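Local coordinates for protein NAD-dependent epimerase/dehydratase (Methanobrevibacter ruminantium, PDB 6DNT) that probably interconverts UDP-N-acetylglucosamine and its 4-epimer with bound NAD, and binds the bacterial cell-wall intermediate UDP-N-acetylmuramic acid, at residues A[146-157]-A[197-205]; A[252-260]-A[318-326]. All coordinates share one frame; numbering follows the deposited sequence. Where two conformers were deposited one is given.

Contact 1. Residues A[146-157]-A[197-205]; sequences KKVIFSSSSAVY and LDYVALRYF. With NAD (nicotinamide-adenine-dinucleotide), chain B.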
loop_
_atom_site.group_PDB
_atom_site.type_symbol
_atom_site.label_atom_id
_atom_site.label_comp_id
_atom_site.label_asym_id
_atom_site.label_seq_id
_atom_site.Cartn_x
_atom_site.Cartn_y
_atom_site.Cartn_z
ATOM N N LYS A 146 1.530 -10.055 20.976
ATOM C CA LYS A 146 2.047 -11.336 20.476
ATOM C C LYS A 146 1.697 -11.548 19.019
ATOM O O LYS A 146 2.506 -12.070 18.259
ATOM C CB LYS A 146 1.541 -12.521 21.301
ATOM C CG LYS A 146 2.160 -12.586 22.684
ATOM C CD LYS A 146 1.472 -13.638 23.553
ATOM C CE LYS A 146 1.837 -13.473 25.025
ATOM N NZ LYS A 146 1.387 -12.169 25.597
ATOM N N LYS A 147 0.490 -11.149 18.619
ATOM C CA LYS A 147 0.098 -11.299 17.220
ATOM C C LYS A 147 -1.032 -10.352 16.853
ATOM O O LYS A 147 -1.955 -10.143 17.651
ATOM C CB LYS A 147 -0.338 -12.727 16.947
ATOM C CG LYS A 147 -0.357 -13.108 15.471
ATOM C CD LYS A 147 0.673 -14.161 15.161
ATOM C CE LYS A 147 0.455 -14.751 13.795
ATOM N NZ LYS A 147 0.605 -16.230 13.816
ATOM N N VAL A 148 -0.992 -9.860 15.613
ATOM C CA VAL A 148 -2.076 -9.097 14.998
ATOM C C VAL A 148 -2.731 -9.988 13.940
ATOM O O VAL A 148 -2.011 -10.588 13.143
ATOM C CB VAL A 148 -1.520 -7.846 14.296
ATOM C CG1 VAL A 148 -2.609 -7.158 13.476
ATOM C CG2 VAL A 148 -0.885 -6.892 15.305
ATOM N N ILE A 149 -4.064 -10.093 13.915
ATOM C CA ILE A 149 -4.734 -10.888 12.901
ATOM C C ILE A 149 -5.533 -9.851 12.125
ATOM O O ILE A 149 -6.444 -9.248 12.679
ATOM C CB ILE A 149 -5.605 -11.993 13.511
ATOM C CG1 ILE A 149 -4.785 -12.873 14.487
ATOM C CG2 ILE A 149 -6.187 -12.842 12.385
ATOM C CD1 ILE A 149 -4.648 -12.311 15.894
ATOM N N PHE A 150 -5.156 -9.630 10.866
ATOM C CA PHE A 150 -5.716 -8.554 10.041
ATOM C C PHE A 150 -6.676 -9.105 8.987
ATOM O O PHE A 150 -6.357 -10.072 8.321
ATOM C CB PHE A 150 -4.588 -7.799 9.327
ATOM C CG PHE A 150 -5.078 -6.751 8.368
ATOM C CD1 PHE A 150 -5.849 -5.691 8.813
ATOM C CD2 PHE A 150 -4.806 -6.846 7.005
ATOM C CE1 PHE A 150 -6.332 -4.740 7.931
ATOM C CE2 PHE A 150 -5.288 -5.892 6.118
ATOM C CZ PHE A 150 -6.045 -4.841 6.574
ATOM N N SER A 151 -7.835 -8.459 8.851
ATOM C CA SER A 151 -8.847 -8.820 7.866
ATOM C C SER A 151 -8.554 -8.113 6.546
ATOM O O SER A 151 -8.785 -6.922 6.417
ATOM C CB SER A 151 -10.234 -8.394 8.356
ATOM O OG SER A 151 -10.604 -9.139 9.486
ATOM N N SER A 152 -8.014 -8.858 5.593
ATOM C CA SER A 152 -7.795 -8.377 4.230
ATOM C C SER A 152 -8.874 -8.971 3.336
ATOM O O SER A 152 -9.889 -9.461 3.839
ATOM C CB SER A 152 -6.392 -8.744 3.753
ATOM O OG SER A 152 -6.118 -8.086 2.539
ATOM N N SER A 153 -8.672 -8.926 2.023
ATOM C CA SER A 153 -9.725 -9.273 1.080
ATOM C C SER A 153 -9.140 -9.786 -0.209
ATOM O O SER A 153 -8.112 -9.290 -0.665
ATOM C CB SER A 153 -10.554 -8.017 0.760
ATOM O OG SER A 153 -11.503 -8.299 -0.245
ATOM N N SER A 154 -9.830 -10.730 -0.835
ATOM C CA SER A 154 -9.495 -11.135 -2.195
ATOM C C SER A 154 -9.607 -9.987 -3.232
ATOM O O SER A 154 -9.126 -10.123 -4.357
ATOM C CB SER A 154 -10.394 -12.295 -2.625
ATOM O OG SER A 154 -11.715 -11.834 -2.826
ATOM N N ALA A 155 -10.225 -8.852 -2.873
ATOM C CA ALA A 155 -10.224 -7.662 -3.732
ATOM C C ALA A 155 -8.817 -7.236 -4.141
ATOM O O ALA A 155 -8.632 -6.662 -5.213
ATOM C CB ALA A 155 -10.948 -6.499 -3.063
ATOM N N VAL A 156 -7.818 -7.547 -3.319
ATOM C CA VAL A 156 -6.441 -7.154 -3.653
ATOM C C VAL A 156 -5.923 -7.822 -4.942
ATOM O O VAL A 156 -5.013 -7.294 -5.574
ATOM C CB VAL A 156 -5.447 -7.378 -2.489
ATOM C CG1 VAL A 156 -5.925 -6.674 -1.227
ATOM C CG2 VAL A 156 -5.159 -8.863 -2.252
ATOM N N TYR A 157 -6.506 -8.968 -5.326
ATOM C CA TYR A 157 -6.123 -9.651 -6.575
ATOM C C TYR A 157 -6.624 -8.967 -7.846
ATOM O O TYR A 157 -6.091 -9.226 -8.931
ATOM C CB TYR A 157 -6.623 -11.094 -6.595
ATOM C CG TYR A 157 -6.038 -11.980 -5.520
ATOM C CD1 TYR A 157 -4.683 -12.307 -5.523
ATOM C CD2 TYR A 157 -6.824 -12.486 -4.502
ATOM C CE1 TYR A 157 -4.146 -13.132 -4.552
ATOM C CE2 TYR A 157 -6.299 -13.314 -3.529
ATOM C CZ TYR A 157 -4.957 -13.629 -3.555
ATOM O OH TYR A 157 -4.424 -14.428 -2.585
ATOM N N LEU A 197 7.113 -7.354 14.768
ATOM C CA LEU A 197 5.698 -7.590 15.030
ATOM C C LEU A 197 5.219 -8.799 14.234
ATOM O O LEU A 197 5.378 -8.845 13.028
ATOM C CB LEU A 197 4.872 -6.360 14.661
ATOM C CG LEU A 197 3.355 -6.440 14.881
ATOM C CD1 LEU A 197 3.041 -6.622 16.359
ATOM C CD2 LEU A 197 2.672 -5.183 14.353
ATOM N N ASP A 198 4.638 -9.778 14.917
ATOM C CA ASP A 198 4.121 -10.965 14.262
ATOM C C ASP A 198 2.675 -10.737 13.843
ATOM O O ASP A 198 1.925 -10.054 14.530
ATOM C CB ASP A 198 4.237 -12.165 15.200
ATOM C CG ASP A 198 5.687 -12.618 15.383
ATOM O OD1 ASP A 198 6.559 -12.260 14.553
ATOM O OD2 ASP A 198 5.946 -13.321 16.375
ATOM N N TYR A 199 2.300 -11.304 12.709
ATOM C CA TYR A 199 0.986 -11.033 12.134
ATOM C C TYR A 199 0.557 -12.131 11.185
ATOM O O TYR A 199 1.389 -12.833 10.619
ATOM C CB TYR A 199 0.989 -9.699 11.365
ATOM C CG TYR A 199 1.696 -9.813 10.027
ATOM C CD1 TYR A 199 3.065 -9.714 9.945
ATOM C CD2 TYR A 199 0.989 -10.085 8.854
ATOM C CE1 TYR A 199 3.729 -9.850 8.736
ATOM C CE2 TYR A 199 1.639 -10.239 7.648
ATOM C CZ TYR A 199 3.009 -10.107 7.588
ATOM O OH TYR A 199 3.673 -10.236 6.381
ATOM N N VAL A 200 -0.755 -12.251 11.006
ATOM C CA VAL A 200 -1.315 -12.954 9.864
ATOM C C VAL A 200 -2.322 -12.014 9.217
ATOM O O VAL A 200 -3.142 -11.419 9.911
ATOM C CB VAL A 200 -2.000 -14.275 10.242
ATOM C CG1 VAL A 200 -2.852 -14.787 9.086
ATOM C CG2 VAL A 200 -0.978 -15.340 10.641
ATOM N N ALA A 201 -2.234 -11.875 7.897
ATOM C CA ALA A 201 -3.223 -11.161 7.121
ATOM C C ALA A 201 -4.070 -12.218 6.431
ATOM O O ALA A 201 -3.548 -13.103 5.752
ATOM C CB ALA A 201 -2.540 -10.259 6.107
ATOM N N LEU A 202 -5.376 -12.139 6.617
ATOM C CA LEU A 202 -6.295 -13.129 6.060
ATOM C C LEU A 202 -7.060 -12.514 4.887
ATOM O O LEU A 202 -7.797 -11.552 5.068
ATOM C CB LEU A 202 -7.257 -13.604 7.146
ATOM C CG LEU A 202 -6.616 -14.355 8.322
ATOM C CD1 LEU A 202 -7.614 -14.552 9.446
ATOM C CD2 LEU A 202 -6.032 -15.695 7.886
ATOM N N ARG A 203 -6.900 -13.076 3.691
ATOM C CA ARG A 203 -7.617 -12.577 2.521
ATOM C C ARG A 203 -8.944 -13.322 2.412
ATOM O O ARG A 203 -8.993 -14.451 1.906
ATOM C CB ARG A 203 -6.795 -12.735 1.261
ATOM C CG ARG A 203 -5.579 -11.828 1.237
ATOM C CD ARG A 203 -4.761 -12.045 -0.008
ATOM N NE ARG A 203 -3.576 -11.204 0.006
ATOM C CZ ARG A 203 -2.497 -11.413 -0.746
ATOM N NH1 ARG A 203 -2.429 -12.430 -1.607
ATOM N NH2 ARG A 203 -1.458 -10.605 -0.629
ATOM N N TYR A 204 -10.010 -12.702 2.916
ATOM C CA TYR A 204 -11.333 -13.336 2.857
ATOM C C TYR A 204 -11.872 -13.269 1.444
ATOM O O TYR A 204 -11.695 -12.277 0.736
ATOM C CB TYR A 204 -12.371 -12.664 3.761
ATOM C CG TYR A 204 -11.973 -12.442 5.200
ATOM C CD1 TYR A 204 -11.079 -13.285 5.848
ATOM C CD2 TYR A 204 -12.510 -11.383 5.906
ATOM C CE1 TYR A 204 -10.726 -13.069 7.176
ATOM C CE2 TYR A 204 -12.174 -11.158 7.232
ATOM C CZ TYR A 204 -11.275 -12.000 7.854
ATOM O OH TYR A 204 -10.938 -11.771 9.171
ATOM N N PHE A 205 -12.567 -14.327 1.053
ATOM C CA PHE A 205 -13.303 -14.322 -0.197
ATOM C C PHE A 205 -14.736 -13.923 0.171
ATOM O O PHE A 205 -14.914 -12.991 0.975
ATOM C CB PHE A 205 -13.060 -15.638 -0.963
ATOM C CG PHE A 205 -11.737 -15.655 -1.688
ATOM C CD1 PHE A 205 -10.531 -15.617 -0.974
ATOM C CD2 PHE A 205 -11.685 -15.670 -3.076
ATOM C CE1 PHE A 205 -9.314 -15.590 -1.639
ATOM C CE2 PHE A 205 -10.474 -15.661 -3.744
ATOM C CZ PHE A 205 -9.283 -15.620 -3.030
HETATM P PA NAD B . -18.771 -4.462 9.132
HETATM O O1A NAD B . -19.945 -5.271 9.597
HETATM O O2A NAD B . -19.019 -3.103 8.577
HETATM O O5B NAD B . -17.760 -4.379 10.385
HETATM C C5B NAD B . -16.831 -3.306 10.524
HETATM C C4B NAD B . -16.974 -2.816 11.951
HETATM O O4B NAD B . -15.982 -1.812 12.180
HETATM C C3B NAD B . -18.325 -2.165 12.223
HETATM O O3B NAD B . -18.861 -2.709 13.421
HETATM C C2B NAD B . -18.039 -0.675 12.314
HETATM O O2B NAD B . -18.892 0.073 13.198
HETATM C C1B NAD B . -16.590 -0.663 12.762
HETATM N N9A NAD B . -15.774 0.473 12.314
HETATM C C8A NAD B . -15.618 0.932 11.047
HETATM N N7A NAD B . -14.728 1.954 11.010
HETATM C C5A NAD B . -14.272 2.124 12.282
HETATM C C6A NAD B . -13.317 3.020 12.950
HETATM N N6A NAD B . -12.656 3.947 12.240
HETATM N N1A NAD B . -13.141 2.869 14.300
HETATM C C2A NAD B . -13.806 1.940 15.009
HETATM N N3A NAD B . -14.698 1.081 14.460
HETATM C C4A NAD B . -14.952 1.145 13.122
HETATM O O3 NAD B . -17.921 -5.304 8.054
HETATM P PN NAD B . -17.557 -6.845 8.038
HETATM O O1N NAD B . -17.737 -7.485 9.382
HETATM O O2N NAD B . -18.193 -7.475 6.829
HETATM O O5D NAD B . -15.994 -6.724 7.708
HETATM C C5D NAD B . -15.028 -6.953 8.739
HETATM C C4D NAD B . -13.642 -6.932 8.099
HETATM O O4D NAD B . -13.554 -7.986 7.137
HETATM C C3D NAD B . -13.342 -5.630 7.364
HETATM O O3D NAD B . -11.958 -5.272 7.521
HETATM C C2D NAD B . -13.636 -5.977 5.925
HETATM O O2D NAD B . -12.943 -5.127 5.021
HETATM C C1D NAD B . -13.185 -7.420 5.871
HETATM N N1N NAD B . -13.774 -8.219 4.791
HETATM C C2N NAD B . -15.084 -8.520 4.778
HETATM C C3N NAD B . -15.625 -9.295 3.756
HETATM C C7N NAD B . -17.090 -9.658 3.676
HETATM O O7N NAD B . -17.466 -10.350 2.737
HETATM N N7N NAD B . -17.969 -9.217 4.571
HETATM C C4N NAD B . -14.762 -9.759 2.760
HETATM C C5N NAD B . -13.417 -9.429 2.784
HETATM C C6N NAD B . -12.944 -8.639 3.813
HETATM O O HOH W 1 4.788 -9.703 17.791
HETATM O O HOH W 2 4.505 -13.805 18.852
#
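Tyr204 reaches back from strand 199-204 to give its hydroxyl proton to Ser151 on strand 147-153, OH to OG 2.7 Å. The two strands run parallel, and near-straight backbone bonds join them in the middle, Phe150 N to Val200 O at 2.9 Å and Leu202 N to Phe150 O at 2.9 Å. The C-terminal end is the tightly packed part. There Ser154 CB sits squarely over one face of the Phe205 ring, 3.4 Å from its centroid, a CH-pi contact. Arg203 runs out extended from CG to NE, with Val156 CG2 over one face of its guanidinium, and NH1 donates in that plane to Tyr157 OH at 3.0 Å; ring and guanidinium stand nearly perpendicular. NH2 forms a salt bridge with Glu185, and Tyr157 OH is also hydrogen-bonded to Asn270 OD1. The other end is looser and watery: Asp198 CB merely touches Lys146 O, and a water bridges Lys146 O and Asp198 OD2, while the exposed Lys146 NZ forms a salt bridge with Asp104. Tyr204 also lies against the cofactor, its CD2 3.5 Å from NAD C6N and NAD O4D at the ring's edge. A leucine in its place would probably leave Ser151 OG without its donor and the nicotinamide riboside without its aromatic neighbour. Ser153 accepts from Ala155 N in an ST turn, and its OG, like that of Ser154, also bonds the bound UDP-sugar. Parallel strands whose C-terminal ends bear the nicotinamide and the sugar are characteristic of the Rossmann-type fold of the NAD-dependent epimerase/dehydratase family.

Contact 2. Residues A[252-260]-A[318-326]; sequences EIAKANILS and KISFKPDED
A helix flanking the Rossmann-type sheet, 250-262, is covered here by the irregular segment 318-326, which leads toward the C-terminal helix 328-341. Phe321 is the centre of the contact. A chi1 of -177° swings its ring away from its own N and lays it along the helix, one face over Ala256 CA, and Leu259 CD1 comes within 3.6 Å of Phe321 CD1. Glu252 closes the far end: its CB meets the ring edge in plane, while its carboxylate stands almost perpendicular to the ring, OE1 3.6 Å from Phe321 CZ. Pro323 N covers the face opposite Ala256, so the ring is sandwiched between the helix and its own chain. Next to it, Ile319 pushes CD1 against Ser260 OG at 3.5 Å. That hydroxyl donates to Ala256 O, which also accepts Ser260 N from the opposite face of its carbonyl plane. At the Ile319 end a water joins Leu259 O to Ile319 O. At the other end, Glu252 OE2 lies near Asp324 OD2, a like-charge approach that the backbone donor and a water probably ease. The Glu252 side chain bends at chi2 (-78°), bringing its OE2 to Asp324 N, which meets it nearly along the C-O axis at 2.8 Å.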
loop_
_atom_site.group_PDB
_atom_site.type_symbol
_atom_site.label_atom_id
_atom_site.label_comp_id
_atom_site.label_asym_id
_atom_site.label_seq_id
_atom_site.Cartn_x
_atom_site.Cartn_y
_atom_site.Cartn_z
ATOM N N GLU A 252 -16.712 -19.867 9.907
ATOM C CA GLU A 252 -15.435 -20.392 9.462
ATOM C C GLU A 252 -14.365 -19.298 9.460
ATOM O O GLU A 252 -13.225 -19.554 9.810
ATOM C CB GLU A 252 -15.548 -21.025 8.073
ATOM C CG GLU A 252 -16.521 -22.192 7.987
ATOM C CD GLU A 252 -15.948 -23.486 8.553
ATOM O OE1 GLU A 252 -15.412 -23.473 9.672
ATOM O OE2 GLU A 252 -16.047 -24.539 7.884
ATOM N N ILE A 253 -14.743 -18.086 9.075
ATOM C CA ILE A 253 -13.834 -16.934 9.150
ATOM C C ILE A 253 -13.394 -16.695 10.605
ATOM O O ILE A 253 -12.212 -16.455 10.865
ATOM C CB ILE A 253 -14.478 -15.653 8.580
ATOM C CG1 ILE A 253 -14.772 -15.804 7.078
ATOM C CG2 ILE A 253 -13.575 -14.446 8.825
ATOM C CD1 ILE A 253 -13.561 -16.052 6.201
ATOM N N ALA A 254 -14.341 -16.776 11.535
ATOM C CA ALA A 254 -14.029 -16.621 12.951
ATOM C C ALA A 254 -13.026 -17.681 13.418
ATOM O O ALA A 254 -12.031 -17.349 14.075
ATOM C CB ALA A 254 -15.293 -16.640 13.790
ATOM N N LYS A 255 -13.257 -18.939 13.038
ATOM C CA LYS A 255 -12.307 -20.021 13.347
ATOM C C LYS A 255 -10.903 -19.747 12.790
ATOM O O LYS A 255 -9.897 -19.908 13.496
ATOM C CB LYS A 255 -12.805 -21.371 12.820
ATOM C CG LYS A 255 -13.857 -22.026 13.695
ATOM C CD LYS A 255 -14.175 -23.440 13.210
ATOM C CE LYS A 255 -15.434 -23.992 13.871
ATOM N NZ LYS A 255 -15.700 -25.395 13.433
ATOM N N ALA A 256 -10.837 -19.324 11.529
ATOM C CA ALA A 256 -9.557 -18.992 10.892
ATOM C C ALA A 256 -8.826 -17.879 11.637
ATOM O O ALA A 256 -7.610 -17.919 11.761
ATOM C CB ALA A 256 -9.767 -18.611 9.427
ATOM N N ASN A 257 -9.573 -16.891 12.125
ATOM C CA ASN A 257 -8.978 -15.812 12.903
ATOM C C ASN A 257 -8.315 -16.357 14.164
ATOM O O ASN A 257 -7.157 -16.040 14.464
ATOM C CB ASN A 257 -10.028 -14.759 13.280
ATOM C CG ASN A 257 -10.101 -13.634 12.279
ATOM O OD1 ASN A 257 -9.525 -12.580 12.498
ATOM N ND2 ASN A 257 -10.791 -13.858 11.167
ATOM N N ILE A 258 -9.049 -17.205 14.875
ATOM C CA ILE A 258 -8.596 -17.717 16.170
ATOM C C ILE A 258 -7.411 -18.661 15.996
ATOM O O ILE A 258 -6.423 -18.550 16.733
ATOM C CB ILE A 258 -9.758 -18.370 16.938
ATOM C CG1 ILE A 258 -10.785 -17.282 17.287
ATOM C CG2 ILE A 258 -9.259 -19.046 18.210
ATOM C CD1 ILE A 258 -12.134 -17.797 17.736
ATOM N N LEU A 259 -7.487 -19.546 15.012
ATOM C CA LEU A 259 -6.363 -20.418 14.670
ATOM C C LEU A 259 -5.113 -19.639 14.230
ATOM O O LEU A 259 -3.992 -20.035 14.563
ATOM C CB LEU A 259 -6.771 -21.435 13.601
ATOM C CG LEU A 259 -7.738 -22.520 14.084
ATOM C CD1 LEU A 259 -8.322 -23.292 12.917
ATOM C CD2 LEU A 259 -7.041 -23.473 15.045
ATOM N N SER A 260 -5.299 -18.526 13.514
ATOM C CA SER A 260 -4.174 -17.689 13.088
ATOM C C SER A 260 -3.451 -17.051 14.278
ATOM O O SER A 260 -2.211 -16.911 14.275
ATOM C CB SER A 260 -4.640 -16.582 12.140
ATOM O OG SER A 260 -5.139 -17.132 10.944
ATOM N N LYS A 318 -1.028 -23.881 6.956
ATOM C CA LYS A 318 -0.150 -23.082 7.830
ATOM C C LYS A 318 -0.766 -22.722 9.172
ATOM O O LYS A 318 -0.032 -22.481 10.124
ATOM C CB LYS A 318 0.302 -21.778 7.144
ATOM C CG LYS A 318 1.092 -21.939 5.851
ATOM C CD LYS A 318 2.411 -22.658 6.087
ATOM C CE LYS A 318 3.353 -22.512 4.898
ATOM N NZ LYS A 318 2.805 -23.162 3.679
ATOM N N ILE A 319 -2.095 -22.659 9.251
ATOM C CA ILE A 319 -2.792 -22.404 10.511
ATOM C C ILE A 319 -3.621 -23.611 10.973
ATOM O O ILE A 319 -4.478 -23.485 11.835
ATOM C CB ILE A 319 -3.650 -21.115 10.440
ATOM C CG1 ILE A 319 -4.680 -21.177 9.307
ATOM C CG2 ILE A 319 -2.746 -19.903 10.239
ATOM C CD1 ILE A 319 -5.817 -20.193 9.485
ATOM N N SER A 320 -3.327 -24.785 10.413
ATOM C CA SER A 320 -4.054 -26.023 10.706
ATOM C C SER A 320 -5.579 -25.881 10.609
ATOM O O SER A 320 -6.307 -26.400 11.450
ATOM C CB SER A 320 -3.643 -26.551 12.086
ATOM O OG SER A 320 -2.228 -26.675 12.157
ATOM N N PHE A 321 -6.051 -25.185 9.573
ATOM C CA PHE A 321 -7.485 -25.008 9.372
ATOM C C PHE A 321 -7.998 -25.790 8.164
ATOM O O PHE A 321 -7.486 -25.641 7.061
ATOM C CB PHE A 321 -7.827 -23.526 9.237
ATOM C CG PHE A 321 -9.303 -23.248 9.105
ATOM C CD1 PHE A 321 -10.240 -23.868 9.950
ATOM C CD2 PHE A 321 -9.763 -22.344 8.158
ATOM C CE1 PHE A 321 -11.596 -23.600 9.826
ATOM C CE2 PHE A 321 -11.123 -22.078 8.030
ATOM C CZ PHE A 321 -12.033 -22.695 8.873
ATOM N N LYS A 322 -9.001 -26.634 8.401
ATOM C CA LYS A 322 -9.706 -27.364 7.346
ATOM C C LYS A 322 -11.172 -26.953 7.443
ATOM O O LYS A 322 -11.880 -27.420 8.329
ATOM C CB LYS A 322 -9.558 -28.887 7.527
ATOM C CG LYS A 322 -8.249 -29.472 6.999
ATOM C CD LYS A 322 -8.141 -30.986 7.225
ATOM C CE LYS A 322 -6.846 -31.573 6.677
ATOM N NZ LYS A 322 -6.718 -33.037 6.910
ATOM N N PRO A 323 -11.630 -26.049 6.563
ATOM C CA PRO A 323 -13.050 -25.703 6.624
ATOM C C PRO A 323 -13.945 -26.855 6.161
ATOM O O PRO A 323 -13.501 -27.703 5.385
ATOM C CB PRO A 323 -13.167 -24.502 5.689
ATOM C CG PRO A 323 -12.005 -24.609 4.768
ATOM C CD PRO A 323 -10.906 -25.257 5.551
ATOM N N ASP A 324 -15.179 -26.880 6.654
ATOM C CA ASP A 324 -16.140 -27.938 6.294
ATOM C C ASP A 324 -16.462 -27.803 4.802
ATOM O O ASP A 324 -16.831 -26.724 4.353
ATOM C CB ASP A 324 -17.444 -27.819 7.099
ATOM C CG ASP A 324 -17.241 -27.902 8.606
ATOM O OD1 ASP A 324 -16.308 -28.596 9.065
ATOM O OD2 ASP A 324 -18.035 -27.283 9.349
ATOM N N GLU A 325 -16.315 -28.884 4.038
ATOM C CA GLU A 325 -16.442 -28.800 2.572
ATOM C C GLU A 325 -17.826 -29.187 2.022
ATOM O O GLU A 325 -18.067 -28.984 0.828
ATOM C CB GLU A 325 -15.310 -29.590 1.872
ATOM C CG GLU A 325 -13.925 -28.908 1.911
ATOM C CD GLU A 325 -13.776 -27.671 1.002
ATOM O OE1 GLU A 325 -12.767 -26.932 1.137
ATOM O OE2 GLU A 325 -14.654 -27.422 0.146
ATOM N N ASP A 326 -18.735 -29.686 2.868
ATOM C CA ASP A 326 -20.087 -30.074 2.417
ATOM C C ASP A 326 -21.179 -29.647 3.411
ATOM O O ASP A 326 -22.047 -30.442 3.797
ATOM C CB ASP A 326 -20.126 -31.594 2.155
ATOM C CG ASP A 326 -21.255 -32.015 1.207
ATOM O OD1 ASP A 326 -21.688 -31.213 0.341
ATOM O OD2 ASP A 326 -21.701 -33.178 1.319
HETATM O O HOH W 3 -17.420 -24.396 5.571
HETATM O O HOH W 4 -3.081 -22.805 14.570
#

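How the contacts relate
Helix 250-262 is the piece that ties the two contacts together. It packs on the face of the contact 1 strand pair that bears Ile149, Leu202 and Tyr204, and receives segment 318-326 of contact 2 on another side, while NAD sits at the C-terminal ends of the strands; the contact centres lie about 13 Å apart. Two probable hydrogen bonds cross between them: Tyr204 OH to Asn257 ND2 and Lys147 NZ to Ser260 O, each 2.9 Å. Packing adds Leu202 CD2 against Ser260 OG at 3.5 Å. Contact 1 touches both NAD and the UDP-sugar directly, whereas the Ala256 side chain stays about 12 Å from NAD, so contact 2 is structural packing at a distance from the cofactor.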